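Local coordinates for glycosyl hydrolases family 31 family protein (Aspergillus niger, PDB 6DRU) that releases alpha-xylose from the non-reducing terminal glucose of xyloglucan oligosaccharides, as a family 31 alpha-xylosidase, at residues T488-A500 with E536-T548. Sequence-based numbering, arbitrary orientation.
Sequences TTSVWDTLAVQVA and EYRELYVRWLAWT. With NAG (2-acetamido-2-deoxy-beta-D-glucopyranose), chain E.
Leu540 and Trp492 meet between neighbouring helices 492-508 and 535-548 in the TIM-barrel domain of this family 31 glycosidase; over 492-500 and 536-548 the helix axes run nearly parallel, 11° apart. Leu540 CB lies 3.8 Å from Trp492 CZ2; beyond it CG is anti to the backbone N (chi1 175°), and the two methyls diverge from CG. CD1 makes a CH-pi contact over one face of the indole, 3.5 Å from the centroid of its six-membered ring, while CD2 rests against the turn before the helix, 3.6 Å from Val491 C.

Arg543 CG lies at the edge of the same indole, and the guanidinium beyond it hydrogen-bonds through NH2 to the carbonyl oxygen of Ala696. A second CH-pi contact mirrors the first with the roles exchanged: Leu495 CD1 sits almost on the normal of the Trp544 five-membered ring, 3.6 Å from its centroid, and also touches Trp547 CE3. Farther along, Val499 CG2 packs against Trp547 CZ2.

No direct hydrogen bond joins the two segments. Instead, a water bridges them, accepting from Trp492 NE1 at 3.0 Å and donating to both the backbone oxygen of Glu536 and Glu539 OE1, while Glu539 OE2 accepts a hydrogen bond from the backbone N of Asn658.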
loop_
_atom_site.group_PDB
_atom_site.type_symbol
_atom_site.label_atom_id
_atom_site.label_comp_id
_atom_site.label_asym_id
_atom_site.label_seq_id
_atom_site.Cartn_x
_atom_site.Cartn_y
_atom_site.Cartn_z
ATOM N N THR A 488 23.199 15.989 24.610
ATOM C CA THR A 488 22.588 17.173 25.190
ATOM C C THR A 488 23.516 18.368 25.011
ATOM O O THR A 488 24.729 18.219 24.843
ATOM C CB THR A 488 22.282 16.965 26.678
ATOM O OG1 THR A 488 23.382 16.299 27.309
ATOM C CG2 THR A 488 21.031 16.120 26.845
ATOM N N THR A 489 22.934 19.563 25.048
ATOM C CA THR A 489 23.708 20.791 24.945
ATOM C C THR A 489 24.232 21.207 26.316
ATOM O O THR A 489 23.575 21.006 27.340
ATOM C CB THR A 489 22.872 21.921 24.342
ATOM O OG1 THR A 489 21.577 21.941 24.954
ATOM C CG2 THR A 489 22.718 21.726 22.841
ATOM N N SER A 490 25.432 21.785 26.325
ATOM C CA SER A 490 26.087 22.195 27.569
ATOM C C SER A 490 25.656 23.615 27.937
ATOM O O SER A 490 26.397 24.590 27.803
ATOM C CB SER A 490 27.600 22.081 27.434
ATOM O OG SER A 490 27.993 20.742 27.193
ATOM N N VAL A 491 24.415 23.715 28.415
ATOM C CA VAL A 491 23.846 24.966 28.900
ATOM C C VAL A 491 23.078 24.676 30.183
ATOM O O VAL A 491 22.853 23.522 30.554
ATOM C CB VAL A 491 22.923 25.641 27.864
ATOM C CG1 VAL A 491 23.734 26.193 26.704
ATOM C CG2 VAL A 491 21.868 24.663 27.373
ATOM N N TRP A 492 22.671 25.752 30.863
ATOM C CA TRP A 492 22.023 25.607 32.163
ATOM C C TRP A 492 20.649 24.963 32.041
ATOM O O TRP A 492 20.287 24.108 32.857
ATOM C CB TRP A 492 21.923 26.964 32.858
ATOM C CG TRP A 492 23.214 27.409 33.454
ATOM C CD1 TRP A 492 24.085 28.325 32.943
ATOM C CD2 TRP A 492 23.793 26.946 34.680
ATOM N NE1 TRP A 492 25.168 28.466 33.777
ATOM C CE2 TRP A 492 25.013 27.629 34.850
ATOM C CE3 TRP A 492 23.395 26.022 35.653
ATOM C CZ2 TRP A 492 25.839 27.417 35.952
ATOM C CZ3 TRP A 492 24.217 25.813 36.745
ATOM C CH2 TRP A 492 25.424 26.508 36.886
ATOM N N ASP A 493 19.869 25.359 31.031
ATOM C CA ASP A 493 18.520 24.824 30.889
ATOM C C ASP A 493 18.533 23.315 30.687
ATOM O O ASP A 493 17.618 22.620 31.144
ATOM C CB ASP A 493 17.802 25.511 29.727
ATOM C CG ASP A 493 16.347 25.093 29.610
ATOM O OD1 ASP A 493 15.671 24.976 30.655
ATOM O OD2 ASP A 493 15.878 24.884 28.471
ATOM N N THR A 494 19.560 22.790 30.014
ATOM C CA THR A 494 19.633 21.354 29.773
ATOM C C THR A 494 19.775 20.577 31.075
ATOM O O THR A 494 19.165 19.515 31.245
ATOM C CB THR A 494 20.796 21.041 28.834
ATOM O OG1 THR A 494 20.562 21.646 27.557
ATOM C CG2 THR A 494 20.953 19.547 28.659
ATOM N N LEU A 495 20.574 21.093 32.010
ATOM C CA LEU A 495 20.761 20.395 33.278
ATOM C C LEU A 495 19.444 20.241 34.029
ATOM O O LEU A 495 19.226 19.225 34.698
ATOM C CB LEU A 495 21.787 21.140 34.131
ATOM C CG LEU A 495 21.879 20.784 35.615
ATOM C CD1 LEU A 495 22.470 19.402 35.794
ATOM C CD2 LEU A 495 22.702 21.821 36.358
ATOM N N ALA A 496 18.547 21.224 33.910
ATOM C CA ALA A 496 17.264 21.144 34.598
ATOM C C ALA A 496 16.335 20.113 33.967
ATOM O O ALA A 496 15.551 19.472 34.677
ATOM C CB ALA A 496 16.593 22.517 34.616
ATOM N N VAL A 497 16.399 19.938 32.645
ATOM C CA VAL A 497 15.475 19.020 31.986
ATOM C C VAL A 497 15.908 17.565 32.126
ATOM O O VAL A 497 15.063 16.667 32.025
ATOM C CB VAL A 497 15.281 19.389 30.505
ATOM C CG1 VAL A 497 14.976 20.874 30.365
ATOM C CG2 VAL A 497 16.490 19.006 29.681
ATOM N N GLN A 498 17.200 17.303 32.348
ATOM C CA GLN A 498 17.668 15.922 32.439
ATOM C C GLN A 498 17.052 15.195 33.626
ATOM O O GLN A 498 16.878 13.972 33.578
ATOM C CB GLN A 498 19.193 15.879 32.544
ATOM C CG GLN A 498 19.920 16.442 31.342
ATOM C CD GLN A 498 19.358 15.926 30.035
ATOM O OE1 GLN A 498 19.409 14.730 29.754
ATOM N NE2 GLN A 498 18.820 16.829 29.225
ATOM N N VAL A 499 16.727 15.923 34.696
ATOM C CA VAL A 499 16.198 15.287 35.901
ATOM C C VAL A 499 14.860 14.619 35.607
ATOM O O VAL A 499 14.636 13.456 35.961
ATOM C CB VAL A 499 16.077 16.312 37.043
ATOM C CG1 VAL A 499 15.639 15.623 38.327
ATOM C CG2 VAL A 499 17.393 17.042 37.239
ATOM N N ALA A 500 13.952 15.349 34.952
ATOM C CA ALA A 500 12.628 14.805 34.668
ATOM C C ALA A 500 12.698 13.604 33.733
ATOM O O ALA A 500 11.849 12.709 33.812
ATOM C CB ALA A 500 11.732 15.891 34.074
ATOM N N GLU A 536 32.517 30.713 33.084
ATOM C CA GLU A 536 31.081 30.490 32.950
ATOM C C GLU A 536 30.763 29.003 32.881
ATOM O O GLU A 536 29.893 28.507 33.604
ATOM C CB GLU A 536 30.550 31.207 31.708
ATOM C CG GLU A 536 30.526 32.726 31.796
ATOM C CD GLU A 536 31.870 33.362 31.480
ATOM O OE1 GLU A 536 32.872 32.625 31.360
ATOM O OE2 GLU A 536 31.922 34.602 31.339
ATOM N N TYR A 537 31.467 28.269 32.014
ATOM C CA TYR A 537 31.206 26.841 31.890
ATOM C C TYR A 537 31.809 26.044 33.039
ATOM O O TYR A 537 31.276 24.988 33.401
ATOM C CB TYR A 537 31.738 26.304 30.561
ATOM C CG TYR A 537 31.473 24.827 30.402
ATOM C CD1 TYR A 537 30.180 24.354 30.219
ATOM C CD2 TYR A 537 32.506 23.902 30.477
ATOM C CE1 TYR A 537 29.927 23.007 30.090
ATOM C CE2 TYR A 537 32.261 22.550 30.351
ATOM C CZ TYR A 537 30.969 22.110 30.157
ATOM O OH TYR A 537 30.714 20.767 30.031
ATOM N N ARG A 538 32.919 26.514 33.610
ATOM C CA ARG A 538 33.469 25.857 34.791
ATOM C C ARG A 538 32.445 25.811 35.918
ATOM O O ARG A 538 32.366 24.822 36.657
ATOM C CB ARG A 538 34.743 26.568 35.242
ATOM C CG ARG A 538 35.972 26.212 34.428
ATOM C CD ARG A 538 37.077 27.225 34.644
ATOM N NE ARG A 538 38.375 26.716 34.217
ATOM C CZ ARG A 538 39.514 27.391 34.328
ATOM N NH1 ARG A 538 39.513 28.608 34.852
ATOM N NH2 ARG A 538 40.652 26.849 33.917
ATOM N N GLU A 539 31.652 26.875 36.067
ATOM C CA GLU A 539 30.582 26.869 37.060
ATOM C C GLU A 539 29.530 25.821 36.720
ATOM O O GLU A 539 29.116 25.037 37.582
ATOM C CB GLU A 539 29.947 28.257 37.152
ATOM C CG GLU A 539 28.828 28.361 38.176
ATOM C CD GLU A 539 28.017 29.632 38.026
ATOM O OE1 GLU A 539 28.194 30.334 37.008
ATOM O OE2 GLU A 539 27.202 29.931 38.926
ATOM N N LEU A 540 29.094 25.790 35.458
ATOM C CA LEU A 540 28.081 24.826 35.037
ATOM C C LEU A 540 28.558 23.392 35.229
ATOM O O LEU A 540 27.799 22.537 35.700
ATOM C CB LEU A 540 27.699 25.072 33.578
ATOM C CG LEU A 540 26.735 24.066 32.945
ATOM C CD1 LEU A 540 25.451 23.944 33.755
ATOM C CD2 LEU A 540 26.431 24.453 31.507
ATOM N N TYR A 541 29.811 23.106 34.865
ATOM C CA TYR A 541 30.306 21.737 34.961
ATOM C C TYR A 541 30.364 21.264 36.408
ATOM O O TYR A 541 30.011 20.117 36.706
ATOM C CB TYR A 541 31.684 21.621 34.310
ATOM C CG TYR A 541 32.246 20.219 34.386
ATOM C CD1 TYR A 541 31.825 19.236 33.502
ATOM C CD2 TYR A 541 33.183 19.873 35.351
ATOM C CE1 TYR A 541 32.326 17.951 33.570
ATOM C CE2 TYR A 541 33.689 18.590 35.428
ATOM C CZ TYR A 541 33.257 17.634 34.534
ATOM O OH TYR A 541 33.756 16.354 34.602
ATOM N N VAL A 542 30.810 22.128 37.322
ATOM C CA VAL A 542 30.928 21.722 38.719
ATOM C C VAL A 542 29.551 21.467 39.319
ATOM O O VAL A 542 29.363 20.527 40.100
ATOM C CB VAL A 542 31.719 22.777 39.513
ATOM C CG1 VAL A 542 31.626 22.506 41.005
ATOM C CG2 VAL A 542 33.174 22.781 39.068
ATOM N N ARG A 543 28.562 22.286 38.952
ATOM C CA ARG A 543 27.187 22.007 39.356
ATOM C C ARG A 543 26.709 20.679 38.781
ATOM O O ARG A 543 26.063 19.885 39.476
ATOM C CB ARG A 543 26.266 23.141 38.909
ATOM C CG ARG A 543 26.540 24.484 39.565
ATOM C CD ARG A 543 26.234 24.446 41.050
ATOM N NE ARG A 543 26.122 25.788 41.609
ATOM C CZ ARG A 543 25.870 26.043 42.888
ATOM N NH1 ARG A 543 25.703 25.045 43.744
ATOM N NH2 ARG A 543 25.784 27.297 43.311
ATOM N N TRP A 544 27.025 20.422 37.510
ATOM C CA TRP A 544 26.572 19.204 36.846
ATOM C C TRP A 544 27.281 17.975 37.405
ATOM O O TRP A 544 26.644 16.957 37.697
ATOM C CB TRP A 544 26.802 19.332 35.341
ATOM C CG TRP A 544 25.839 18.571 34.486
ATOM C CD1 TRP A 544 25.348 17.319 34.712
ATOM C CD2 TRP A 544 25.253 19.015 33.257
ATOM N NE1 TRP A 544 24.492 16.956 33.700
ATOM C CE2 TRP A 544 24.417 17.981 32.794
ATOM C CE3 TRP A 544 25.354 20.189 32.503
ATOM C CZ2 TRP A 544 23.687 18.085 31.613
ATOM C CZ3 TRP A 544 24.629 20.290 31.330
ATOM C CH2 TRP A 544 23.806 19.246 30.898
ATOM N N LEU A 545 28.608 18.052 37.547
ATOM C CA LEU A 545 29.375 16.926 38.076
ATOM C C LEU A 545 28.932 16.568 39.488
ATOM O O LEU A 545 28.923 15.390 39.865
ATOM C CB LEU A 545 30.869 17.259 38.041
ATOM C CG LEU A 545 31.911 16.155 38.258
ATOM C CD1 LEU A 545 32.157 15.875 39.736
ATOM C CD2 LEU A 545 31.500 14.883 37.533
ATOM N N ALA A 546 28.565 17.572 40.287
ATOM C CA ALA A 546 28.089 17.306 41.640
ATOM C C ALA A 546 26.796 16.500 41.621
ATOM O O ALA A 546 26.585 15.629 42.473
ATOM C CB ALA A 546 27.895 18.619 42.397
ATOM N N TRP A 547 25.920 16.774 40.651
ATOM C CA TRP A 547 24.652 16.056 40.573
ATOM C C TRP A 547 24.865 14.588 40.231
ATOM O O TRP A 547 24.166 13.714 40.758
ATOM C CB TRP A 547 23.736 16.718 39.546
ATOM C CG TRP A 547 22.466 15.962 39.308
ATOM C CD1 TRP A 547 21.666 15.385 40.251
ATOM C CD2 TRP A 547 21.853 15.692 38.042
ATOM N NE1 TRP A 547 20.589 14.776 39.652
ATOM C CE2 TRP A 547 20.682 14.950 38.295
ATOM C CE3 TRP A 547 22.179 16.007 36.720
ATOM C CZ2 TRP A 547 19.838 14.518 37.276
ATOM C CZ3 TRP A 547 21.340 15.578 35.710
ATOM C CH2 TRP A 547 20.183 14.842 35.993
ATOM N N THR A 548 25.824 14.294 39.348
ATOM C CA THR A 548 26.060 12.914 38.941
ATOM C C THR A 548 26.512 12.039 40.102
ATOM O O THR A 548 26.422 10.810 40.005
ATOM C CB THR A 548 27.097 12.866 37.819
ATOM O OG1 THR A 548 28.373 13.276 38.327
ATOM C CG2 THR A 548 26.689 13.790 36.685
HETATM C C1 NAG E . 12.140 26.816 30.907
HETATM C C2 NAG E . 11.224 27.288 29.797
HETATM C C3 NAG E . 11.939 27.467 28.508
HETATM C C4 NAG E . 13.205 28.275 28.693
HETATM C C5 NAG E . 14.041 27.689 29.807
HETATM C C6 NAG E . 15.266 28.549 30.035
HETATM C C7 NAG E . 8.845 26.665 29.968
HETATM C C8 NAG E . 7.743 25.645 29.770
HETATM N N2 NAG E . 10.180 26.341 29.619
HETATM O O3 NAG E . 11.070 28.071 27.578
HETATM O O4 NAG E . 13.948 28.250 27.498
HETATM O O5 NAG E . 13.276 27.640 30.985
HETATM O O6 NAG E . 14.867 29.859 30.375
HETATM O O7 NAG E . 8.586 27.760 30.426
HETATM O O HOH W 1 27.546 30.266 33.931
#